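Local coordinates for mutT/nudix family protein (Listeria innocua, PDB 3I9X) that probably acts as a hydrolase of the Nudix family, this chain being the N-terminal part, with the Nudix domain, of a longer protein, at residues M32-V37 against E130-R135; W69-G74 against F159-M164. One frame throughout, in Å; residues are numbered along the deposited sequence.

In the fold
Both contacts lie in the Nudix alpha/beta/alpha sandwich, and they meet on its sheet, where strands 27-40 and 69-75 are antiparallel neighbours. Their centres are about 15 Å apart. Contact 1 brings helix 129-137 onto one face of strand 27-40; contact 2 brings the start of helix 161-177 onto 69-74. Met-32 N lies 2.9 Å from Pro-72 O, a probable backbone hydrogen bond between the two. On the sheet face opposite contact 1, Ile-33 CD1 packs 3.5 Å from Val-71 CG1. A glycerol, probably from the crystallisation liquor, sits about 3 Å (nearest atoms) from the side chain of His-161 and may mark a pocket beside contact 2.

Contact 1 of 2, residues M32-V37 against E130-R135; sequences MILTTV and EALEKR
In the Nudix sandwich, short helix 129-137 closes one end of the sheet face that also carries helix 82-94, and Leu-132 is the side chain that it presses onto Leu-34 and Thr-36 of strand 27-40. The helix runs across the strand, not along it: the local axes make an angle of 115° and come within 9.1 Å of each other. Leu-132 supplies more than half of the 158 Å² buried here. Its CG stands anti to its own carbonyl carbon (chi1 -54°), which carries the isobutyl fork off the helix and down to the strand, where the two methyls part company. Leu-132 CD1 lies over the backbone round Thr-35, 3.8 Å from Leu-34 O on one peptide and 3.9 Å from Thr-35 C on the next. The same methyl lies against Thr-36, with CB and CG2 each 4.0 Å from Leu-132 CD1, as the two side chains pass in opposite directions. CD2 turns the other way along the strand and meets the branch point of Leu-34, with Leu-34 CG at 4.0 Å from Leu-132 CD2.

The hydroxyl of Thr-36, set anti to the backbone N at chi1 -170°, is hydrogen-bonded to Val-127 O in the connection just before the helix, which leaves CB and CG2 to meet Leu-132. Leu-34 continues the apolar layer toward Leu-90 and Thr-94 of helix 82-94. No hydrogen bond joins 32-37 to 130-135, and the two segments meet through van der Waals contact of Leu-132 alone. Charge adds to this beside the apolar patch: a Glu-133 to Lys-38 salt bridge ties the helix to the strand one residue further on, and Arg-135 ties it to Glu-93 and Asp-140.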
ATOM      1  N   MET A  32      -3.536  -7.563  -9.563  1.00 38.14           N
ATOM      2  CA  MET A  32      -4.141  -8.737  -8.947  1.00 39.70           C
ATOM      3  C   MET A  32      -3.391 -10.034  -9.236  1.00 39.10           C
ATOM      4  O   MET A  32      -3.303 -10.475 -10.382  1.00 39.25           O
ATOM      5  CB  MET A  32      -5.563  -8.915  -9.459  1.00 40.11           C
ATOM      6  CG  MET A  32      -6.439  -7.601  -9.372  1.00 46.69           C
ATOM      7  SD  MET A  32      -8.244  -7.902  -9.634  1.00 51.04           S
ATOM      8  CE  MET A  32      -8.140  -9.658  -9.076  1.00 41.84           C
ATOM      9  N   ILE A  33      -2.866 -10.649  -8.196  1.00 38.54           N
ATOM     10  CA  ILE A  33      -2.373 -12.018  -8.274  1.00 38.28           C
ATOM     11  C   ILE A  33      -3.594 -12.919  -8.109  1.00 38.42           C
ATOM     12  O   ILE A  33      -4.143 -13.075  -7.003  1.00 38.20           O
ATOM     13  CB  ILE A  33      -1.361 -12.264  -7.217  1.00 38.04           C
ATOM     14  CG1 ILE A  33      -0.145 -11.377  -7.478  1.00 42.16           C
ATOM     15  CG2 ILE A  33      -0.934 -13.687  -7.151  1.00 38.13           C
ATOM     16  CD1 ILE A  33       0.634 -11.860  -8.588  1.00 46.18           C
ATOM     17  N   LEU A  34      -4.012 -13.507  -9.215  1.00 37.72           N
ATOM     18  CA  LEU A  34      -5.224 -14.306  -9.270  1.00 39.09           C
ATOM     19  C   LEU A  34      -4.921 -15.782  -9.309  1.00 38.46           C
ATOM     20  O   LEU A  34      -4.511 -16.306 -10.359  1.00 37.02           O
ATOM     21  CB  LEU A  34      -5.998 -13.931 -10.528  1.00 40.19           C
ATOM     22  CG  LEU A  34      -7.493 -14.064 -10.592  1.00 43.86           C
ATOM     23  CD1 LEU A  34      -8.047 -13.704  -9.223  1.00 48.05           C
ATOM     24  CD2 LEU A  34      -8.063 -13.105 -11.692  1.00 44.25           C
ATOM     25  N   THR A  35      -5.135 -16.458  -8.190  1.00 38.85           N
ATOM     26  CA  THR A  35      -4.695 -17.853  -8.048  1.00 39.37           C
ATOM     27  C   THR A  35      -5.801 -18.858  -7.807  1.00 40.44           C
ATOM     28  O   THR A  35      -6.917 -18.501  -7.401  1.00 40.86           O
ATOM     29  CB  THR A  35      -3.674 -17.996  -6.940  1.00 39.29           C
ATOM     30  OG1 THR A  35      -4.299 -17.901  -5.667  1.00 38.55           O
ATOM     31  CG2 THR A  35      -2.579 -16.926  -7.049  1.00 39.07           C
ATOM     32  N   THR A  36      -5.484 -20.117  -8.093  1.00 40.77           N
ATOM     33  CA  THR A  36      -6.337 -21.260  -7.768  1.00 42.69           C
ATOM     34  C   THR A  36      -5.456 -22.448  -7.427  1.00 43.91           C
ATOM     35  O   THR A  36      -4.232 -22.379  -7.523  1.00 43.80           O
ATOM     36  CB  THR A  36      -7.313 -21.625  -8.872  1.00 42.84           C
ATOM     37  OG1 THR A  36      -8.254 -22.589  -8.379  1.00 44.47           O
ATOM     38  CG2 THR A  36      -6.613 -22.194 -10.077  1.00 40.95           C
ATOM     39  N   VAL A  37      -6.083 -23.510  -6.955  1.00 45.46           N
ATOM     40  CA  VAL A  37      -5.377 -24.741  -6.657  1.00 45.76           C
ATOM     41  C   VAL A  37      -6.015 -25.773  -7.568  1.00 48.06           C
ATOM     42  O   VAL A  37      -7.232 -25.823  -7.695  1.00 47.97           O
ATOM     43  CB  VAL A  37      -5.469 -25.125  -5.174  1.00 45.61           C
ATOM     44  CG1 VAL A  37      -5.014 -26.597  -4.944  1.00 44.87           C
ATOM     45  CG2 VAL A  37      -4.611 -24.193  -4.305  1.00 43.00           C
ATOM     46  N   GLU A 130     -12.444 -23.054 -11.956  1.00 51.97           N
ATOM     47  CA  GLU A 130     -13.255 -23.090 -13.168  1.00 53.06           C
ATOM     48  C   GLU A 130     -13.355 -21.748 -13.910  1.00 52.77           C
ATOM     49  O   GLU A 130     -13.237 -21.708 -15.110  1.00 52.24           O
ATOM     50  CB  GLU A 130     -14.660 -23.673 -12.877  1.00 54.58           C
ATOM     51  CG  GLU A 130     -14.670 -25.215 -12.551  1.00 57.50           C
ATOM     52  CD  GLU A 130     -14.381 -25.560 -11.069  1.00 62.35           C
ATOM     53  OE1 GLU A 130     -14.417 -24.632 -10.197  1.00 60.98           O
ATOM     54  OE2 GLU A 130     -14.118 -26.781 -10.791  1.00 63.21           O
ATOM     55  N   ALA A 131     -13.568 -20.646 -13.199  1.00 52.98           N
ATOM     56  CA  ALA A 131     -13.565 -19.325 -13.833  1.00 52.82           C
ATOM     57  C   ALA A 131     -12.223 -18.973 -14.496  1.00 52.18           C
ATOM     58  O   ALA A 131     -12.195 -18.349 -15.552  1.00 53.20           O
ATOM     59  CB  ALA A 131     -13.893 -18.281 -12.813  1.00 53.95           C
ATOM     60  N   LEU A 132     -11.117 -19.354 -13.876  1.00 51.01           N
ATOM     61  CA  LEU A 132      -9.795 -19.083 -14.462  1.00 50.85           C
ATOM     62  C   LEU A 132      -9.553 -19.944 -15.700  1.00 51.92           C
ATOM     63  O   LEU A 132      -9.060 -19.448 -16.694  1.00 50.60           O
ATOM     64  CB  LEU A 132      -8.679 -19.282 -13.432  1.00 49.29           C
ATOM     65  CG  LEU A 132      -8.845 -18.502 -12.141  1.00 45.72           C
ATOM     66  CD1 LEU A 132      -7.525 -18.478 -11.314  1.00 39.35           C
ATOM     67  CD2 LEU A 132      -9.393 -17.100 -12.447  1.00 39.09           C
ATOM     68  N   GLU A 133      -9.920 -21.226 -15.637  1.00 54.05           N
ATOM     69  CA  GLU A 133      -9.859 -22.120 -16.820  1.00 55.66           C
ATOM     70  C   GLU A 133     -10.707 -21.582 -17.966  1.00 56.82           C
ATOM     71  O   GLU A 133     -10.254 -21.570 -19.098  1.00 57.00           O
ATOM     72  CB  GLU A 133     -10.269 -23.560 -16.459  1.00 55.95           C
ATOM     73  CG  GLU A 133      -9.253 -24.308 -15.581  1.00 56.83           C
ATOM     74  CD  GLU A 133      -9.807 -25.574 -14.896  1.00 60.72           C
ATOM     75  OE1 GLU A 133     -11.048 -25.723 -14.746  1.00 59.99           O
ATOM     76  OE2 GLU A 133      -8.974 -26.421 -14.470  1.00 62.70           O
ATOM     77  N   LYS A 134     -11.906 -21.088 -17.678  1.00 58.89           N
ATOM     78  CA  LYS A 134     -12.754 -20.475 -18.730  1.00 60.94           C
ATOM     79  C   LYS A 134     -12.023 -19.391 -19.522  1.00 61.46           C
ATOM     80  O   LYS A 134     -12.014 -19.415 -20.767  1.00 61.96           O
ATOM     81  CB  LYS A 134     -14.044 -19.884 -18.152  1.00 61.64           C
ATOM     82  CG  LYS A 134     -15.228 -20.855 -18.044  1.00 65.39           C
ATOM     83  CD  LYS A 134     -16.592 -20.113 -17.869  1.00 69.49           C
ATOM     84  CE  LYS A 134     -16.994 -19.273 -19.128  1.00 71.99           C
ATOM     85  NZ  LYS A 134     -18.284 -18.501 -18.970  1.00 71.39           N
ATOM     86  N   ARG A 135     -11.413 -18.437 -18.815  1.00 61.89           N
ATOM     87  CA  ARG A 135     -10.726 -17.321 -19.493  1.00 62.23           C
ATOM     88  C   ARG A 135      -9.479 -17.771 -20.237  1.00 61.49           C
ATOM     89  O   ARG A 135      -9.200 -17.271 -21.318  1.00 61.14           O
ATOM     90  CB  ARG A 135     -10.375 -16.190 -18.512  1.00 63.00           C
ATOM     91  CG  ARG A 135     -11.482 -15.168 -18.375  1.00 66.77           C
ATOM     92  CD  ARG A 135     -11.527 -14.171 -19.569  1.00 69.78           C
ATOM     93  NE  ARG A 135     -10.591 -13.050 -19.436  1.00 72.53           N
ATOM     94  CZ  ARG A 135     -10.241 -12.222 -20.427  1.00 74.90           C
ATOM     95  NH1 ARG A 135     -10.725 -12.375 -21.664  1.00 74.92           N
ATOM     96  NH2 ARG A 135      -9.370 -11.242 -20.189  1.00 75.34           N
TER

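Contact 2 of 2, residues W69-G74 against F159-M164; sequences WAVPGG and FDHLDM
The imidazole of His-161 points its ND1 edge at the backbone between Ala-70 and Val-71, and everything else in this contact is arranged round that ring. Val-71 N donates to His-161 ND1 over 3.2 Å; the bond is moderately bent at the hydrogen (156°), and the donor is also tilted 24° out of the ring plane, to the side from which Val-71 CG2 approaches. Beside it, Ala-70 CA comes to 3.5 Å from His-161 ND1, near the plane, and Ala-70 CB touches the same edge. One face of the ring receives Phe-159, whose CD1 hangs 3.7 Å above the plane of His-161, displaced toward the rim. From the other side of that plane, Val-71 CG2 reaches His-161 CE1 at 3.6 Å. Ring rotation is thus restricted by a bond at the edge and by carbon on both sides.

Val-71 CG2 also serves Met-164, one turn further along the helix: Met-164 CE lies 3.6 Å from Val-71 CG2, and 4.1 Å from Val-71 CG1. The methionine's last torsion, about CG-SD, is nearly eclipsed (chi3 20°) and folds CE back over the valine. Val-71 continues this apolar layer to Leu-50, and Met-164 to Phe-107.

The remaining ring nitrogen, NE2, is hydrogen-bonded to a bound glycerol. Asp-160, although at the N-cap position, makes no capping bond with its side chain and forms a salt bridge with Arg-112 instead. ND1 therefore anchors the histidine to the main chain while NE2 faces the bound molecule. Segment 69-74 ends at Gly-74, the first glycine of the Nudix box; the arrangement is that of the last helix of this chain packed on the break in strand 69-75 that precedes the box, consistent with the rim of a ligand pocket.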
ATOM      1  N   TRP A  69       4.354 -11.372 -20.156  1.00 40.68           N
ATOM      2  CA  TRP A  69       3.207 -11.759 -19.312  1.00 39.33           C
ATOM      3  C   TRP A  69       3.027 -10.808 -18.126  1.00 37.85           C
ATOM      4  O   TRP A  69       3.988 -10.412 -17.474  1.00 37.79           O
ATOM      5  CB  TRP A  69       3.413 -13.205 -18.837  1.00 39.84           C
ATOM      6  CG  TRP A  69       3.345 -14.198 -19.938  1.00 41.35           C
ATOM      7  CD1 TRP A  69       4.400 -14.701 -20.673  1.00 44.66           C
ATOM      8  CD2 TRP A  69       2.168 -14.829 -20.452  1.00 40.49           C
ATOM      9  NE1 TRP A  69       3.936 -15.599 -21.608  1.00 44.30           N
ATOM     10  CE2 TRP A  69       2.578 -15.682 -21.516  1.00 41.91           C
ATOM     11  CE3 TRP A  69       0.805 -14.730 -20.149  1.00 39.57           C
ATOM     12  CZ2 TRP A  69       1.679 -16.434 -22.265  1.00 40.67           C
ATOM     13  CZ3 TRP A  69      -0.099 -15.496 -20.892  1.00 39.59           C
ATOM     14  CH2 TRP A  69       0.357 -16.353 -21.929  1.00 41.69           C
ATOM     15  N   ALA A  70       1.789 -10.436 -17.848  1.00 36.77           N
ATOM     16  CA  ALA A  70       1.474  -9.523 -16.770  1.00 35.91           C
ATOM     17  C   ALA A  70       0.301 -10.085 -15.963  1.00 35.92           C
ATOM     18  O   ALA A  70      -0.562 -10.771 -16.528  1.00 35.01           O
ATOM     19  CB  ALA A  70       1.064  -8.150 -17.323  1.00 35.50           C
ATOM     20  N   VAL A  71       0.250  -9.737 -14.676  1.00 34.76           N
ATOM     21  CA  VAL A  71      -0.946 -10.028 -13.892  1.00 35.42           C
ATOM     22  C   VAL A  71      -2.090  -9.179 -14.403  1.00 34.73           C
ATOM     23  O   VAL A  71      -1.881  -8.097 -14.911  1.00 35.68           O
ATOM     24  CB  VAL A  71      -0.735  -9.841 -12.367  1.00 35.30           C
ATOM     25  CG1 VAL A  71       0.377 -10.746 -11.937  1.00 33.93           C
ATOM     26  CG2 VAL A  71      -0.481  -8.344 -11.973  1.00 33.05           C
ATOM     27  N   PRO A  72      -3.304  -9.664 -14.270  1.00 34.41           N
ATOM     28  CA  PRO A  72      -4.431  -8.764 -14.475  1.00 34.62           C
ATOM     29  C   PRO A  72      -4.394  -7.530 -13.557  1.00 36.20           C
ATOM     30  O   PRO A  72      -3.879  -7.593 -12.428  1.00 32.95           O
ATOM     31  CB  PRO A  72      -5.619  -9.619 -14.088  1.00 35.19           C
ATOM     32  CG  PRO A  72      -5.071 -11.071 -14.163  1.00 34.41           C
ATOM     33  CD  PRO A  72      -3.709 -10.966 -13.757  1.00 34.57           C
ATOM     34  N   GLY A  73      -4.930  -6.421 -14.072  1.00 37.38           N
ATOM     35  CA  GLY A  73      -5.077  -5.195 -13.299  1.00 38.81           C
ATOM     36  C   GLY A  73      -5.421  -4.024 -14.186  1.00 39.88           C
ATOM     37  O   GLY A  73      -5.675  -4.188 -15.377  1.00 39.95           O
ATOM     38  N   GLY A  74      -5.418  -2.832 -13.612  1.00 42.20           N
ATOM     39  CA  GLY A  74      -5.725  -1.615 -14.368  1.00 42.42           C
ATOM     40  C   GLY A  74      -5.462  -0.378 -13.542  1.00 44.35           C
ATOM     41  O   GLY A  74      -5.130  -0.473 -12.331  1.00 42.52           O
ATOM     42  N   PHE A 159       7.231  -5.538 -16.415  1.00 40.23           N
ATOM     43  CA  PHE A 159       7.409  -4.562 -15.315  1.00 40.54           C
ATOM     44  C   PHE A 159       8.116  -5.238 -14.171  1.00 40.41           C
ATOM     45  O   PHE A 159       9.102  -5.964 -14.388  1.00 41.16           O
ATOM     46  CB  PHE A 159       6.047  -3.993 -14.850  1.00 41.22           C
ATOM     47  CG  PHE A 159       5.143  -3.537 -15.980  1.00 42.22           C
ATOM     48  CD1 PHE A 159       3.955  -4.216 -16.255  1.00 43.01           C
ATOM     49  CD2 PHE A 159       5.448  -2.403 -16.730  1.00 41.72           C
ATOM     50  CE1 PHE A 159       3.108  -3.804 -17.280  1.00 41.12           C
ATOM     51  CE2 PHE A 159       4.604  -2.003 -17.772  1.00 43.25           C
ATOM     52  CZ  PHE A 159       3.445  -2.700 -18.039  1.00 42.74           C
ATOM     53  N   ASP A 160       7.664  -5.011 -12.940  1.00 39.84           N
ATOM     54  CA  ASP A 160       8.265  -5.727 -11.810  1.00 39.48           C
ATOM     55  C   ASP A 160       7.435  -6.936 -11.431  1.00 38.84           C
ATOM     56  O   ASP A 160       7.492  -7.383 -10.282  1.00 40.37           O
ATOM     57  CB  ASP A 160       8.454  -4.802 -10.580  1.00 39.30           C
ATOM     58  CG  ASP A 160       7.186  -4.116 -10.145  1.00 38.33           C
ATOM     59  OD1 ASP A 160       6.127  -4.235 -10.801  1.00 43.12           O
ATOM     60  OD2 ASP A 160       7.257  -3.367  -9.162  1.00 41.51           O
ATOM     61  N   HIS A 161       6.638  -7.463 -12.351  1.00 37.76           N
ATOM     62  CA  HIS A 161       5.681  -8.489 -11.965  1.00 37.84           C
ATOM     63  C   HIS A 161       6.277  -9.787 -11.444  1.00 39.24           C
ATOM     64  O   HIS A 161       5.567 -10.508 -10.705  1.00 38.68           O
ATOM     65  CB  HIS A 161       4.619  -8.738 -13.033  1.00 36.65           C
ATOM     66  CG  HIS A 161       3.667  -7.608 -13.165  1.00 35.07           C
ATOM     67  ND1 HIS A 161       2.525  -7.659 -13.945  1.00 33.71           N
ATOM     68  CD2 HIS A 161       3.706  -6.368 -12.631  1.00 35.68           C
ATOM     69  CE1 HIS A 161       1.898  -6.499 -13.870  1.00 36.60           C
ATOM     70  NE2 HIS A 161       2.592  -5.700 -13.071  1.00 35.83           N
ATOM     71  N   LEU A 162       7.536 -10.073 -11.783  1.00 39.61           N
ATOM     72  CA  LEU A 162       8.246 -11.181 -11.185  1.00 41.52           C
ATOM     73  C   LEU A 162       8.365 -10.969  -9.660  1.00 43.23           C
ATOM     74  O   LEU A 162       8.210 -11.912  -8.869  1.00 42.26           O
ATOM     75  CB  LEU A 162       9.655 -11.332 -11.757  1.00 41.08           C
ATOM     76  CG  LEU A 162      10.429 -12.505 -11.111  1.00 43.67           C
ATOM     77  CD1 LEU A 162       9.612 -13.793 -11.175  1.00 39.99           C
ATOM     78  CD2 LEU A 162      11.895 -12.728 -11.682  1.00 43.03           C
ATOM     79  N   ASP A 163       8.699  -9.736  -9.271  1.00 44.57           N
ATOM     80  CA  ASP A 163       8.775  -9.373  -7.859  1.00 45.20           C
ATOM     81  C   ASP A 163       7.425  -9.507  -7.173  1.00 44.44           C
ATOM     82  O   ASP A 163       7.348 -10.045  -6.060  1.00 44.91           O
ATOM     83  CB  ASP A 163       9.301  -7.954  -7.695  1.00 46.58           C
ATOM     84  CG  ASP A 163      10.757  -7.858  -8.065  1.00 50.86           C
ATOM     85  OD1 ASP A 163      11.466  -8.887  -7.877  1.00 61.50           O
ATOM     86  OD2 ASP A 163      11.199  -6.791  -8.554  1.00 54.93           O
ATOM     87  N   MET A 164       6.370  -9.035  -7.837  1.00 42.65           N
ATOM     88  CA  MET A 164       5.011  -9.213  -7.343  1.00 41.22           C
ATOM     89  C   MET A 164       4.703 -10.721  -7.130  1.00 40.81           C
ATOM     90  O   MET A 164       4.200 -11.100  -6.081  1.00 39.05           O
ATOM     91  CB  MET A 164       3.959  -8.612  -8.268  1.00 40.45           C
ATOM     92  CG  MET A 164       3.749  -7.068  -8.277  1.00 40.76           C
ATOM     93  SD  MET A 164       2.217  -6.647  -9.163  1.00 31.29           S
ATOM     94  CE  MET A 164       1.589  -8.140  -8.997  1.00 31.77           C
TER